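Local coordinates for protein ATP12 ATPase (Paracoccus denitrificans, PDB 2R31) that probably acts as an assembly chaperone of the F1-ATPase, as Atp12 family members do by holding the alpha subunit before it joins the F1 sector, at residues Arg11-Val16 and Val27-Arg32; Gln40-Pro45 and Ser74-Ile79; Asp121-Trp126 and Gly188-Pro193; Thr167-Leu172 and Leu181-Ile186. One frame throughout, in Å; residues are numbered along the deposited sequence. Where two conformers were deposited one is given.

Contact 1: residues Arg11-Val16 and Val27-Arg32; sequences RFWASV and VLLDER
The indole of Trp13 is held between two aliphatic groups, with both methyls of Leu29 over one face, Arg11 CG over the other, and Phe12 CE2 in plane at an edge. Leu29 CD2 makes a CH-pi contact, 4.0 Å from the centroid of the five-membered ring and 10° off its normal; Leu29 CD1 lies above the benzo part, 4.1 Å from Trp13 CE3. Along the same sheet face Leu29 CD2 also meets Val16 CG2. Beside this apolar patch, the carboxylate of Asp30, in one of its two conformers, grips the loop. Its OD2 accepts the nearly straight N-H bond of Ala14 (2.9 Å, 169°), and OD1 that of Ser15 N (2.7 Å), each donor standing above the carboxylate plane. Ser15 OG, in the one of two conformers described set between the backbone N and the carbonyl carbon (chi1 72°), gives OD1 a second bond of 2.8 Å through the anti lone pair. The backbone returns the grip, Asp30 N reaching Ser15 O at 2.8 Å. A water bridges Phe12 O and Asp30 OD2. With an alanine in place of Trp13, the methyls of Leu29 would probably lose the surface they rest on, and the Trp57 carbonyl its indole N-H. Asp30 belongs to the type I' turn of a tight beta hairpin joining strands 24-29 and 32-33, while Val16 pairs with Leu29 as an antiparallel, non-hydrogen-bonded pair at the start of strand 16-21. Helix 47-58 covers the face bearing these two residues: Trp57 touches Leu29 and takes the Trp13 NE1 bond, and Ala54 and Gln58 pack on Val16.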
loop_
_atom_site.group_PDB
_atom_site.type_symbol
_atom_site.label_atom_id
_atom_site.label_comp_id
_atom_site.label_asym_id
_atom_site.label_seq_id
_atom_site.Cartn_x
_atom_site.Cartn_y
_atom_site.Cartn_z
ATOM N N ARG A 11 -14.636 24.278 -7.016
ATOM C CA ARG A 11 -13.576 24.984 -6.317
ATOM C C ARG A 11 -14.154 26.311 -5.838
ATOM O O ARG A 11 -14.180 27.377 -6.510
ATOM C CB ARG A 11 -12.361 25.259 -7.125
ATOM C CG ARG A 11 -11.262 25.907 -6.372
ATOM C CD ARG A 11 -10.129 26.415 -7.143
ATOM N NE ARG A 11 -9.109 27.031 -6.309
ATOM C CZ ARG A 11 -7.880 26.748 -6.349
ATOM N NH1 ARG A 11 -7.563 25.757 -7.213
ATOM N NH2 ARG A 11 -7.030 27.373 -5.531
ATOM N N PHE A 12 -14.616 26.285 -4.611
ATOM C CA PHE A 12 -15.218 27.483 -4.004
ATOM C C PHE A 12 -14.207 28.285 -3.226
ATOM O O PHE A 12 -14.602 29.257 -2.570
ATOM C CB PHE A 12 -16.444 27.101 -3.137
ATOM C CG PHE A 12 -16.068 26.230 -1.981
ATOM C CD1 PHE A 12 -15.602 26.713 -0.774
ATOM C CD2 PHE A 12 -16.178 24.848 -2.078
ATOM C CE1 PHE A 12 -15.287 25.846 0.249
ATOM C CE2 PHE A 12 -15.837 23.993 -1.047
ATOM C CZ PHE A 12 -15.349 24.485 0.158
ATOM N N TRP A 13 -12.921 27.877 -3.197
ATOM C CA TRP A 13 -11.873 28.567 -2.461
ATOM C C TRP A 13 -10.907 29.180 -3.450
ATOM O O TRP A 13 -10.645 28.657 -4.515
ATOM C CB TRP A 13 -11.119 27.577 -1.517
ATOM C CG TRP A 13 -10.478 26.451 -2.266
ATOM C CD1 TRP A 13 -9.180 26.380 -2.721
ATOM C CD2 TRP A 13 -11.090 25.245 -2.691
ATOM N NE1 TRP A 13 -8.958 25.197 -3.382
ATOM C CE2 TRP A 13 -10.092 24.479 -3.395
ATOM C CE3 TRP A 13 -12.361 24.664 -2.545
ATOM C CZ2 TRP A 13 -10.373 23.265 -3.941
ATOM C CZ3 TRP A 13 -12.604 23.429 -3.120
ATOM C CH2 TRP A 13 -11.619 22.760 -3.796
ATOM N N ALA A 14 -10.279 30.261 -3.001
ATOM C CA ALA A 14 -9.258 30.924 -3.777
ATOM C C ALA A 14 -7.870 30.410 -3.443
ATOM O O ALA A 14 -7.121 29.982 -4.334
ATOM C CB ALA A 14 -9.360 32.458 -3.656
ATOM N N SER A 15 -7.538 30.409 -2.159
ATOM C CA SER A 15 -6.202 30.165 -1.679
ATOM C C SER A 15 -6.078 28.822 -0.946
ATOM O O SER A 15 -7.050 28.316 -0.383
ATOM C CB SER A 15 -5.743 31.261 -0.693
ATOM O OG SER A 15 -6.392 31.163 0.556
ATOM N N VAL A 16 -4.870 28.269 -0.954
ATOM C CA VAL A 16 -4.532 27.032 -0.268
ATOM C C VAL A 16 -3.206 27.282 0.482
ATOM O O VAL A 16 -2.273 27.868 -0.088
ATOM C CB VAL A 16 -4.361 25.840 -1.209
ATOM C CG1 VAL A 16 -4.087 24.585 -0.442
ATOM C CG2 VAL A 16 -5.616 25.677 -2.064
ATOM N N VAL A 27 -4.272 21.521 6.353
ATOM C CA VAL A 27 -4.312 22.112 5.015
ATOM C C VAL A 27 -5.459 23.096 4.991
ATOM O O VAL A 27 -6.582 22.710 5.348
ATOM C CB VAL A 27 -4.495 21.022 3.942
ATOM C CG1 VAL A 27 -4.677 21.640 2.536
ATOM C CG2 VAL A 27 -3.283 20.086 3.946
ATOM N N LEU A 28 -5.179 24.339 4.633
ATOM C CA LEU A 28 -6.124 25.440 4.716
ATOM C C LEU A 28 -6.643 25.820 3.349
ATOM O O LEU A 28 -5.884 26.114 2.436
ATOM C CB LEU A 28 -5.418 26.676 5.319
ATOM C CG LEU A 28 -4.655 26.496 6.633
ATOM C CD1 LEU A 28 -3.962 27.798 7.049
ATOM C CD2 LEU A 28 -5.649 26.009 7.638
ATOM N N LEU A 29 -7.953 25.863 3.236
ATOM C CA LEU A 29 -8.672 26.355 2.038
ATOM C C LEU A 29 -9.233 27.701 2.432
ATOM O O LEU A 29 -10.126 27.735 3.301
ATOM C CB LEU A 29 -9.763 25.392 1.594
ATOM C CG LEU A 29 -9.356 23.948 1.345
ATOM C CD1 LEU A 29 -10.559 23.113 0.835
ATOM C CD2 LEU A 29 -8.225 23.881 0.365
ATOM N N ASP A 30 -8.726 28.792 1.847
ATOM C CA ASP A 30 -9.104 30.127 2.280
ATOM C C ASP A 30 -9.128 30.210 3.812
ATOM O O ASP A 30 -10.111 30.650 4.390
ATOM C CB ASP A 30 -10.436 30.598 1.690
ATOM C CG ASP A 30 -10.263 31.069 0.277
ATOM O OD1 ASP A 30 -9.130 31.350 -0.191
ATOM O OD2 ASP A 30 -11.306 31.167 -0.399
ATOM N N GLU A 31 -8.016 29.780 4.401
ATOM C CA GLU A 31 -7.695 29.945 5.817
ATOM C C GLU A 31 -8.492 29.032 6.725
ATOM O O GLU A 31 -8.404 29.147 7.936
ATOM C CB GLU A 31 -7.837 31.388 6.312
ATOM C CG GLU A 31 -6.972 32.327 5.475
ATOM C CD GLU A 31 -5.496 32.104 5.552
ATOM O OE1 GLU A 31 -4.978 31.449 6.505
ATOM O OE2 GLU A 31 -4.745 32.610 4.669
ATOM N N ARG A 32 -9.218 28.075 6.204
ATOM C CA ARG A 32 -9.994 27.130 6.974
ATOM C C ARG A 32 -9.467 25.729 6.841
ATOM O O ARG A 32 -9.339 25.229 5.697
ATOM C CB ARG A 32 -11.420 27.108 6.483
ATOM C CG ARG A 32 -12.302 26.204 7.256
ATOM C CD ARG A 32 -13.655 26.099 6.544
ATOM N NE ARG A 32 -14.614 25.399 7.318
ATOM C CZ ARG A 32 -15.928 25.467 7.058
ATOM N NH1 ARG A 32 -16.398 26.177 6.030
ATOM N NH2 ARG A 32 -16.749 24.789 7.835
HETATM O O HOH W 1 -13.796 30.168 0.281
HETATM O O HOH W 2 -5.671 29.188 2.683
HETATM O O HOH W 3 -5.689 33.199 2.160
#

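Contact 2: residues Gln40-Pro45 and Ser74-Ile79; sequences QPLRLP and SANSAI
Ile79, on helix 70-82, packs against Gln40 and Leu42 of an extended loop segment between strand 32-33 and helix 47-58, laid against helix 70-82 within the ATP12 family fold. Ile79 and Leu42 each have two conformers, and their distances hold for one. Followed outward, Ile79 CB points toward the segment and divides into two branches. The short one, CG2, meets Gln40 OE1 at 3.7 Å and Pro41 O at 3.8 Å, with Gln40 CB slightly farther off. Gln40 and Ile79 slide past each other in opposite directions, the extended amide arm running alongside the methyl. The long branch has CG1 on the far side from the carbonyl carbon (chi1 -66°) and carries CD1 against the backbone of the segment, 3.7 Å from Leu42 CA and 3.8 Å from Arg43 N. Its modelled approach to Leu42 CD1 is too short to be real and carries no weight. One helical turn back, the small CB of Ala75 takes two leucines, most securely Leu44 CD2 at 3.8 Å, and also Leu42 CD1 at 3.9 Å. These leucines, two residues apart, send their ends to the helix, while Arg43 between them points away and touches Ala26 of strand 24-29. Ile53 of helix 47-58 packs on both Leu44 and Ala75, and Phe164 of helix 163-174 also touches Leu44; the contact thereby joins the beta part of the fold to its helices. Arg43 turns back over the segment: its guanidinium has Pro41 CB over one face, and NH1 donates to Leu42 O at 3.0 Å, the acceptor in the guanidinium plane but the donor above the carbonyl plane.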
loop_
_atom_site.group_PDB
_atom_site.type_symbol
_atom_site.label_atom_id
_atom_site.label_comp_id
_atom_site.label_asym_id
_atom_site.label_seq_id
_atom_site.Cartn_x
_atom_site.Cartn_y
_atom_site.Cartn_z
ATOM N N GLN A 40 -14.156 14.826 10.255
ATOM C CA GLN A 40 -13.108 14.693 11.253
ATOM C C GLN A 40 -11.981 15.661 10.903
ATOM O O GLN A 40 -11.788 15.958 9.716
ATOM C CB GLN A 40 -12.573 13.276 11.353
ATOM C CG GLN A 40 -13.699 12.359 11.806
ATOM C CD GLN A 40 -13.307 10.902 11.858
ATOM O OE1 GLN A 40 -12.167 10.590 12.155
ATOM N NE2 GLN A 40 -14.288 10.071 11.568
ATOM N N PRO A 41 -11.294 16.215 11.890
ATOM C CA PRO A 41 -10.174 17.074 11.553
ATOM C C PRO A 41 -9.149 16.321 10.725
ATOM O O PRO A 41 -8.789 15.213 11.024
ATOM C CB PRO A 41 -9.579 17.511 12.890
ATOM C CG PRO A 41 -10.715 17.345 13.849
ATOM C CD PRO A 41 -11.479 16.139 13.340
ATOM N N LEU A 42 -8.679 16.887 9.620
ATOM C CA LEU A 42 -7.608 16.378 8.819
ATOM C C LEU A 42 -6.327 16.940 9.428
ATOM O O LEU A 42 -6.036 18.137 9.313
ATOM C CB LEU A 42 -7.702 16.745 7.340
ATOM C CG LEU A 42 -6.612 16.147 6.458
ATOM C CD1 LEU A 42 -6.820 14.659 6.262
ATOM C CD2 LEU A 42 -6.526 16.844 5.092
ATOM N N ARG A 43 -5.540 16.113 10.095
ATOM C CA ARG A 43 -4.269 16.476 10.689
ATOM C C ARG A 43 -3.229 15.471 10.182
ATOM O O ARG A 43 -3.463 14.269 10.210
ATOM C CB ARG A 43 -4.304 16.508 12.204
ATOM C CG ARG A 43 -5.181 17.607 12.746
ATOM C CD ARG A 43 -4.676 19.030 12.521
ATOM N NE ARG A 43 -5.593 20.003 13.114
ATOM C CZ ARG A 43 -6.713 20.449 12.532
ATOM N NH1 ARG A 43 -7.073 20.068 11.322
ATOM N NH2 ARG A 43 -7.509 21.303 13.171
ATOM N N LEU A 44 -2.089 15.981 9.705
ATOM C CA LEU A 44 -1.101 15.166 9.009
ATOM C C LEU A 44 0.229 15.123 9.748
ATOM O O LEU A 44 0.612 16.101 10.412
ATOM C CB LEU A 44 -0.878 15.774 7.621
ATOM C CG LEU A 44 -2.176 16.013 6.839
ATOM C CD1 LEU A 44 -1.834 16.842 5.621
ATOM C CD2 LEU A 44 -2.863 14.712 6.471
ATOM N N PRO A 45 0.966 14.034 9.625
ATOM C CA PRO A 45 2.171 13.861 10.470
ATOM C C PRO A 45 3.373 14.653 10.016
ATOM O O PRO A 45 4.307 14.822 10.819
ATOM C CB PRO A 45 2.452 12.359 10.398
ATOM C CG PRO A 45 1.858 11.959 9.082
ATOM C CD PRO A 45 0.601 12.758 8.982
ATOM N N SER A 74 -5.764 8.810 0.730
ATOM C CA SER A 74 -5.021 8.022 1.715
ATOM C C SER A 74 -5.078 8.621 3.097
ATOM O O SER A 74 -5.231 7.906 4.087
ATOM C CB SER A 74 -3.563 7.922 1.230
ATOM O OG SER A 74 -3.355 7.250 0.062
ATOM N N ALA A 75 -4.971 9.944 3.206
ATOM C CA ALA A 75 -5.055 10.591 4.510
ATOM C C ALA A 75 -6.430 10.443 5.121
ATOM O O ALA A 75 -6.557 10.216 6.335
ATOM C CB ALA A 75 -4.669 12.053 4.386
ATOM N N ASN A 76 -7.483 10.560 4.313
ATOM C CA ASN A 76 -8.841 10.352 4.813
ATOM C C ASN A 76 -8.956 8.954 5.393
ATOM O O ASN A 76 -9.563 8.725 6.450
ATOM C CB ASN A 76 -9.858 10.545 3.697
ATOM C CG ASN A 76 -10.063 11.985 3.294
ATOM O OD1 ASN A 76 -9.769 12.909 4.039
ATOM N ND2 ASN A 76 -10.647 12.146 2.089
ATOM N N SER A 77 -8.416 7.937 4.717
ATOM C CA SER A 77 -8.457 6.554 5.228
ATOM C C SER A 77 -7.641 6.397 6.492
ATOM O O SER A 77 -8.036 5.731 7.427
ATOM C CB SER A 77 -7.995 5.609 4.133
ATOM O OG SER A 77 -8.016 4.284 4.624
ATOM N N ALA A 78 -6.467 7.025 6.527
ATOM C CA ALA A 78 -5.655 6.955 7.739
ATOM C C ALA A 78 -6.448 7.456 8.938
ATOM O O ALA A 78 -6.457 6.867 10.020
ATOM C CB ALA A 78 -4.373 7.762 7.583
ATOM N N ILE A 79 -7.101 8.603 8.792
ATOM C CA ILE A 79 -7.789 9.250 9.900
ATOM C C ILE A 79 -9.083 8.536 10.228
ATOM O O ILE A 79 -9.378 8.299 11.431
ATOM C CB ILE A 79 -8.008 10.745 9.572
ATOM C CG1 ILE A 79 -6.678 11.469 9.489
ATOM C CG2 ILE A 79 -8.944 11.407 10.615
ATOM C CD1 ILE A 79 -6.689 12.767 8.713
#

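Contact 3: residues Asp121-Trp126 and Gly188-Pro193; sequences DPLIDW and GRIDAP
A chi1 of 174° swings Arg189 CG opposite the backbone N, and a bend at chi2 then lays the methylene chain across the indole of Trp126, whose own CG also takes the anti position. The pair makes a CH-pi contact through the aliphatic stem of an arginine, in the loop just after the Schellman motif that ends helix 179-186 at Gly188. Arg189 CG stands 3.6 Å from the centroid of the Trp126 five-membered ring and 8° off its normal. Before it in the chain, CB covers the rim, 3.7 Å from Trp126 NE1; after it, CD reaches CD1 of the same ring at 3.6 Å. The guanidinium itself does not lie flat on the indole: the planes are 78° apart, and Trp126 CD1 comes at the guanidinium edge. Beside this contact, Leu123 CD2 meets Ile190 CD1 at 4.0 Å, and Ala184 of helix 179-186 touches both of these residues and Trp126. The indole is also fixed from its own helix, NE1 bonding to Glu130 OE1. If Trp126 were a serine, the stem of Arg189 would probably lose its flat support and be freer to turn, and Glu130 would lose its N-H partner. Two residues after Arg189, Asp191 is the N-cap of helix 192-199. At the far end of the arginine, NH2 passes Pro122 CB at 3.9 Å and donates to a water (2.9 Å) that itself donates to Pro122 O.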
loop_
_atom_site.group_PDB
_atom_site.type_symbol
_atom_site.label_atom_id
_atom_site.label_comp_id
_atom_site.label_asym_id
_atom_site.label_seq_id
_atom_site.Cartn_x
_atom_site.Cartn_y
_atom_site.Cartn_z
ATOM N N ASP A 121 12.837 -16.261 -4.100
ATOM C CA ASP A 121 13.785 -16.719 -3.077
ATOM C C ASP A 121 14.633 -15.559 -2.538
ATOM O O ASP A 121 14.888 -15.540 -1.333
ATOM C CB ASP A 121 14.655 -17.854 -3.591
ATOM C CG ASP A 121 13.977 -19.188 -3.748
ATOM O OD1 ASP A 121 12.810 -19.332 -3.341
ATOM O OD2 ASP A 121 14.603 -20.105 -4.333
ATOM N N PRO A 122 15.072 -14.580 -3.334
ATOM C CA PRO A 122 15.829 -13.467 -2.734
ATOM C C PRO A 122 15.032 -12.697 -1.719
ATOM O O PRO A 122 15.600 -12.151 -0.766
ATOM C CB PRO A 122 16.208 -12.622 -3.938
ATOM C CG PRO A 122 16.290 -13.604 -5.080
ATOM C CD PRO A 122 15.137 -14.522 -4.819
ATOM N N LEU A 123 13.720 -12.571 -1.894
ATOM C CA LEU A 123 12.873 -11.852 -0.975
ATOM C C LEU A 123 12.605 -12.631 0.301
ATOM O O LEU A 123 12.587 -12.059 1.395
ATOM C CB LEU A 123 11.567 -11.383 -1.668
ATOM C CG LEU A 123 11.947 -10.012 -2.340
ATOM C CD1 LEU A 123 12.671 -10.149 -3.583
ATOM C CD2 LEU A 123 11.360 -8.971 -1.529
ATOM N N ILE A 124 12.422 -13.943 0.172
ATOM C CA ILE A 124 12.385 -14.815 1.338
ATOM C C ILE A 124 13.693 -14.659 2.127
ATOM O O ILE A 124 13.669 -14.567 3.372
ATOM C CB ILE A 124 12.098 -16.276 0.934
ATOM C CG1 ILE A 124 10.709 -16.473 0.267
ATOM C CG2 ILE A 124 12.298 -17.288 2.076
ATOM C CD1 ILE A 124 9.535 -16.211 1.186
ATOM N N ASP A 125 14.815 -14.675 1.450
ATOM C CA ASP A 125 16.113 -14.600 2.116
ATOM C C ASP A 125 16.285 -13.247 2.789
ATOM O O ASP A 125 16.810 -13.153 3.900
ATOM C CB ASP A 125 17.273 -14.850 1.157
ATOM C CG ASP A 125 17.359 -16.233 0.542
ATOM O OD1 ASP A 125 16.674 -17.154 1.046
ATOM O OD2 ASP A 125 18.122 -16.397 -0.433
ATOM N N TRP A 126 15.841 -12.180 2.142
ATOM C CA TRP A 126 15.877 -10.836 2.732
ATOM C C TRP A 126 15.097 -10.823 4.040
ATOM O O TRP A 126 15.562 -10.335 5.075
ATOM C CB TRP A 126 15.327 -9.784 1.753
ATOM C CG TRP A 126 15.098 -8.492 2.444
ATOM C CD1 TRP A 126 16.071 -7.570 2.766
ATOM C CD2 TRP A 126 13.857 -7.981 2.909
ATOM N NE1 TRP A 126 15.491 -6.527 3.430
ATOM C CE2 TRP A 126 14.141 -6.732 3.529
ATOM C CE3 TRP A 126 12.516 -8.427 2.874
ATOM C CZ2 TRP A 126 13.168 -5.931 4.109
ATOM C CZ3 TRP A 126 11.550 -7.641 3.458
ATOM C CH2 TRP A 126 11.875 -6.419 4.061
ATOM N N GLY A 188 12.647 -0.522 1.937
ATOM C CA GLY A 188 13.635 -0.104 0.965
ATOM C C GLY A 188 14.404 -1.182 0.260
ATOM O O GLY A 188 15.354 -0.846 -0.439
ATOM N N ARG A 189 13.959 -2.411 0.351
ATOM C CA ARG A 189 14.607 -3.525 -0.347
ATOM C C ARG A 189 14.239 -3.571 -1.832
ATOM O O ARG A 189 15.090 -3.968 -2.654
ATOM C CB ARG A 189 14.303 -4.822 0.373
ATOM C CG ARG A 189 14.785 -6.100 -0.325
ATOM C CD ARG A 189 16.265 -6.162 -0.554
ATOM N NE ARG A 189 16.674 -7.389 -1.202
ATOM C CZ ARG A 189 16.514 -7.662 -2.499
ATOM N NH1 ARG A 189 15.982 -6.739 -3.269
ATOM N NH2 ARG A 189 16.902 -8.853 -2.988
ATOM N N ILE A 190 13.009 -3.231 -2.167
ATOM C CA ILE A 190 12.533 -3.126 -3.547
ATOM C C ILE A 190 11.628 -1.906 -3.638
ATOM O O ILE A 190 11.163 -1.418 -2.600
ATOM C CB ILE A 190 11.802 -4.385 -4.048
ATOM C CG1 ILE A 190 10.508 -4.632 -3.221
ATOM C CG2 ILE A 190 12.709 -5.577 -4.104
ATOM C CD1 ILE A 190 9.741 -5.880 -3.565
ATOM N N ASP A 191 11.362 -1.433 -4.856
ATOM C CA ASP A 191 10.356 -0.403 -5.066
ATOM C C ASP A 191 9.023 -1.061 -5.486
ATOM O O ASP A 191 8.912 -2.266 -5.706
ATOM C CB ASP A 191 10.861 0.629 -6.069
ATOM C CG ASP A 191 11.100 0.116 -7.446
ATOM O OD1 ASP A 191 10.744 -1.020 -7.780
ATOM O OD2 ASP A 191 11.678 0.923 -8.249
ATOM N N ALA A 192 7.998 -0.216 -5.554
ATOM C CA ALA A 192 6.659 -0.740 -5.862
ATOM C C ALA A 192 6.590 -1.338 -7.263
ATOM O O ALA A 192 5.940 -2.385 -7.409
ATOM C CB ALA A 192 5.606 0.350 -5.656
ATOM N N PRO A 193 7.187 -0.774 -8.305
ATOM C CA PRO A 193 7.141 -1.440 -9.620
ATOM C C PRO A 193 7.757 -2.827 -9.597
ATOM O O PRO A 193 7.282 -3.769 -10.248
ATOM C CB PRO A 193 7.865 -0.448 -10.540
ATOM C CG PRO A 193 7.713 0.872 -9.873
ATOM C CD PRO A 193 7.725 0.594 -8.405
HETATM O O HOH W 4 17.910 -10.763 -1.100
#

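Contact 4: residues Thr167-Leu172 and Leu181-Ile186; sequences TALHDL and LGLAVI
A helical hairpin, formed by helices 163-174 and 179-186, closes here on Gly182, against which Leu169 and Leu172 pack. The axes of the two short helical segments approach to 8.6 Å, with 135° between their N-to-C directions, and near the turn the backbones come closest: Leu172 CA and Gly182 CA are 4.5 Å apart. The lack of a side chain at Gly182 probably permits this approach, since a CB would point toward the other helix and sit tightly against Leu172 O and Leu169 CD1. Instead the bare backbone receives both groups. Leu172 O lies 3.4 Å from Gly182 CA, and Leu169, whose CG is anti to N (chi1 179°), places CD1 3.5 Å from Gly182 C. The branches of Leu169 then part. CD1 goes on to Ile186 CD1 at 4.1 Å, whereas CD2 meets Leu183 CD2, the two leucines slanting across each other. Leu172 meets the CG2 branch of Ile186, so both leucines touch this isoleucine, a turn beyond Gly182. All the touching residues are buried, and the interface is wholly apolar apart from the backbone. Around it, Trp234 of helix 214-236 touches Ile186, Ser230 touches Leu172, and Leu161 meets both Leu169 and Ile186, placing the hairpin in the middle of the helical part of the fold. At the tip of Leu172, CD1 touches two neighbours at once, Val185 CG1 at 3.9 Å, with the side chains roughly at right angles, and Ile186 CG2 at the same distance.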
loop_
_atom_site.group_PDB
_atom_site.type_symbol
_atom_site.label_atom_id
_atom_site.label_comp_id
_atom_site.label_asym_id
_atom_site.label_seq_id
_atom_site.Cartn_x
_atom_site.Cartn_y
_atom_site.Cartn_z
ATOM N N THR A 167 -1.193 2.713 7.060
ATOM C CA THR A 167 -2.116 3.011 5.959
ATOM C C THR A 167 -1.419 2.790 4.621
ATOM O O THR A 167 -1.982 2.167 3.730
ATOM C CB THR A 167 -2.645 4.437 6.082
ATOM O OG1 THR A 167 -3.339 4.583 7.333
ATOM C CG2 THR A 167 -3.628 4.745 4.958
ATOM N N ALA A 168 -0.206 3.306 4.483
ATOM C CA ALA A 168 0.567 3.131 3.253
ATOM C C ALA A 168 0.856 1.637 2.986
ATOM O O ALA A 168 0.763 1.154 1.864
ATOM C CB ALA A 168 1.875 3.882 3.322
ATOM N N LEU A 169 1.246 0.897 4.038
ATOM C CA LEU A 169 1.554 -0.524 3.881
ATOM C C LEU A 169 0.372 -1.291 3.328
ATOM O O LEU A 169 0.536 -2.261 2.575
ATOM C CB LEU A 169 2.024 -1.115 5.215
ATOM C CG LEU A 169 2.347 -2.593 5.178
ATOM C CD1 LEU A 169 3.542 -2.886 4.272
ATOM C CD2 LEU A 169 2.597 -3.154 6.571
ATOM N N HIS A 170 -0.836 -0.932 3.760
ATOM C CA HIS A 170 -2.015 -1.741 3.511
ATOM C C HIS A 170 -2.087 -2.277 2.090
ATOM O O HIS A 170 -2.121 -3.514 1.905
ATOM C CB HIS A 170 -3.265 -0.925 3.902
ATOM C CG HIS A 170 -4.534 -1.692 3.800
ATOM N ND1 HIS A 170 -5.147 -1.942 2.600
ATOM C CD2 HIS A 170 -5.297 -2.293 4.707
ATOM C CE1 HIS A 170 -6.267 -2.679 2.863
ATOM N NE2 HIS A 170 -6.402 -2.911 4.153
ATOM N N ASP A 171 -2.185 -1.414 1.099
ATOM C CA ASP A 171 -2.382 -1.906 -0.288
ATOM C C ASP A 171 -1.138 -2.565 -0.856
ATOM O O ASP A 171 -1.215 -3.401 -1.755
ATOM C CB ASP A 171 -2.849 -0.785 -1.199
ATOM C CG ASP A 171 -4.253 -0.315 -0.950
ATOM O OD1 ASP A 171 -4.959 -0.865 -0.078
ATOM O OD2 ASP A 171 -4.629 0.626 -1.691
ATOM N N LEU A 172 0.049 -2.185 -0.351
ATOM C CA LEU A 172 1.293 -2.846 -0.736
ATOM C C LEU A 172 1.322 -4.308 -0.310
ATOM O O LEU A 172 2.077 -5.094 -0.886
ATOM C CB LEU A 172 2.495 -2.069 -0.182
ATOM C CG LEU A 172 2.685 -0.692 -0.773
ATOM C CD1 LEU A 172 3.710 0.094 0.067
ATOM C CD2 LEU A 172 3.062 -0.701 -2.227
ATOM N N LEU A 181 6.371 -8.772 0.287
ATOM C CA LEU A 181 6.548 -7.730 -0.715
ATOM C C LEU A 181 6.192 -6.370 -0.192
ATOM O O LEU A 181 6.852 -5.358 -0.518
ATOM C CB LEU A 181 5.729 -8.021 -1.978
ATOM C CG LEU A 181 6.142 -9.260 -2.790
ATOM C CD1 LEU A 181 5.207 -9.415 -3.977
ATOM C CD2 LEU A 181 7.583 -9.185 -3.244
ATOM N N GLY A 182 5.149 -6.246 0.643
ATOM C CA GLY A 182 4.820 -4.948 1.191
ATOM C C GLY A 182 5.909 -4.401 2.121
ATOM O O GLY A 182 6.288 -3.227 2.034
ATOM N N LEU A 183 6.393 -5.268 3.022
ATOM C CA LEU A 183 7.478 -4.856 3.906
ATOM C C LEU A 183 8.740 -4.512 3.114
ATOM O O LEU A 183 9.457 -3.578 3.463
ATOM C CB LEU A 183 7.788 -5.919 4.963
ATOM C CG LEU A 183 6.676 -6.135 5.994
ATOM C CD1 LEU A 183 7.037 -7.296 6.893
ATOM C CD2 LEU A 183 6.393 -4.906 6.800
ATOM N N ALA A 184 9.027 -5.264 2.041
ATOM C CA ALA A 184 10.223 -4.975 1.254
ATOM C C ALA A 184 10.141 -3.616 0.613
ATOM O O ALA A 184 11.184 -2.943 0.461
ATOM C CB ALA A 184 10.426 -6.073 0.222
ATOM N N VAL A 185 8.953 -3.143 0.242
ATOM C CA VAL A 185 8.811 -1.798 -0.309
ATOM C C VAL A 185 9.057 -0.777 0.804
ATOM O O VAL A 185 9.867 0.147 0.668
ATOM C CB VAL A 185 7.460 -1.596 -0.996
ATOM C CG1 VAL A 185 7.291 -0.116 -1.376
ATOM C CG2 VAL A 185 7.336 -2.497 -2.204
ATOM N N ILE A 186 8.337 -0.872 1.929
ATOM C CA ILE A 186 8.460 0.185 2.935
ATOM C C ILE A 186 9.840 0.183 3.593
ATOM O O ILE A 186 10.285 1.233 4.074
ATOM C CB ILE A 186 7.317 0.144 3.973
ATOM C CG1 ILE A 186 7.307 -1.064 4.856
ATOM C CG2 ILE A 186 5.966 0.373 3.280
ATOM C CD1 ILE A 186 6.556 -0.882 6.174
#

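Overall arrangement
From the N terminus, contact 1 closes first, fastening the loop after helix 5-8 to the hairpin of the three-stranded sheet. Contact 2 follows in series, returning the chain through helix 47-58 to set helix 70-82 beside segment 40-45, which precedes helix 47-58; it touches contact 1 where Val27 meets Leu44. Contact 3 then spans the long excursion from helix 110-130 to the start of helix 192-199, and the short hairpin of contact 4 falls within it. These two have centres about 11 Å apart and touch where Ala184 of segment 181-186 packs on Leu123 and Trp126. Thr167 packs on Ala78, linking contact 4 to contact 2, so the central hairpin connects the sheet end with contact 3, on the opposite side of the chain's centre.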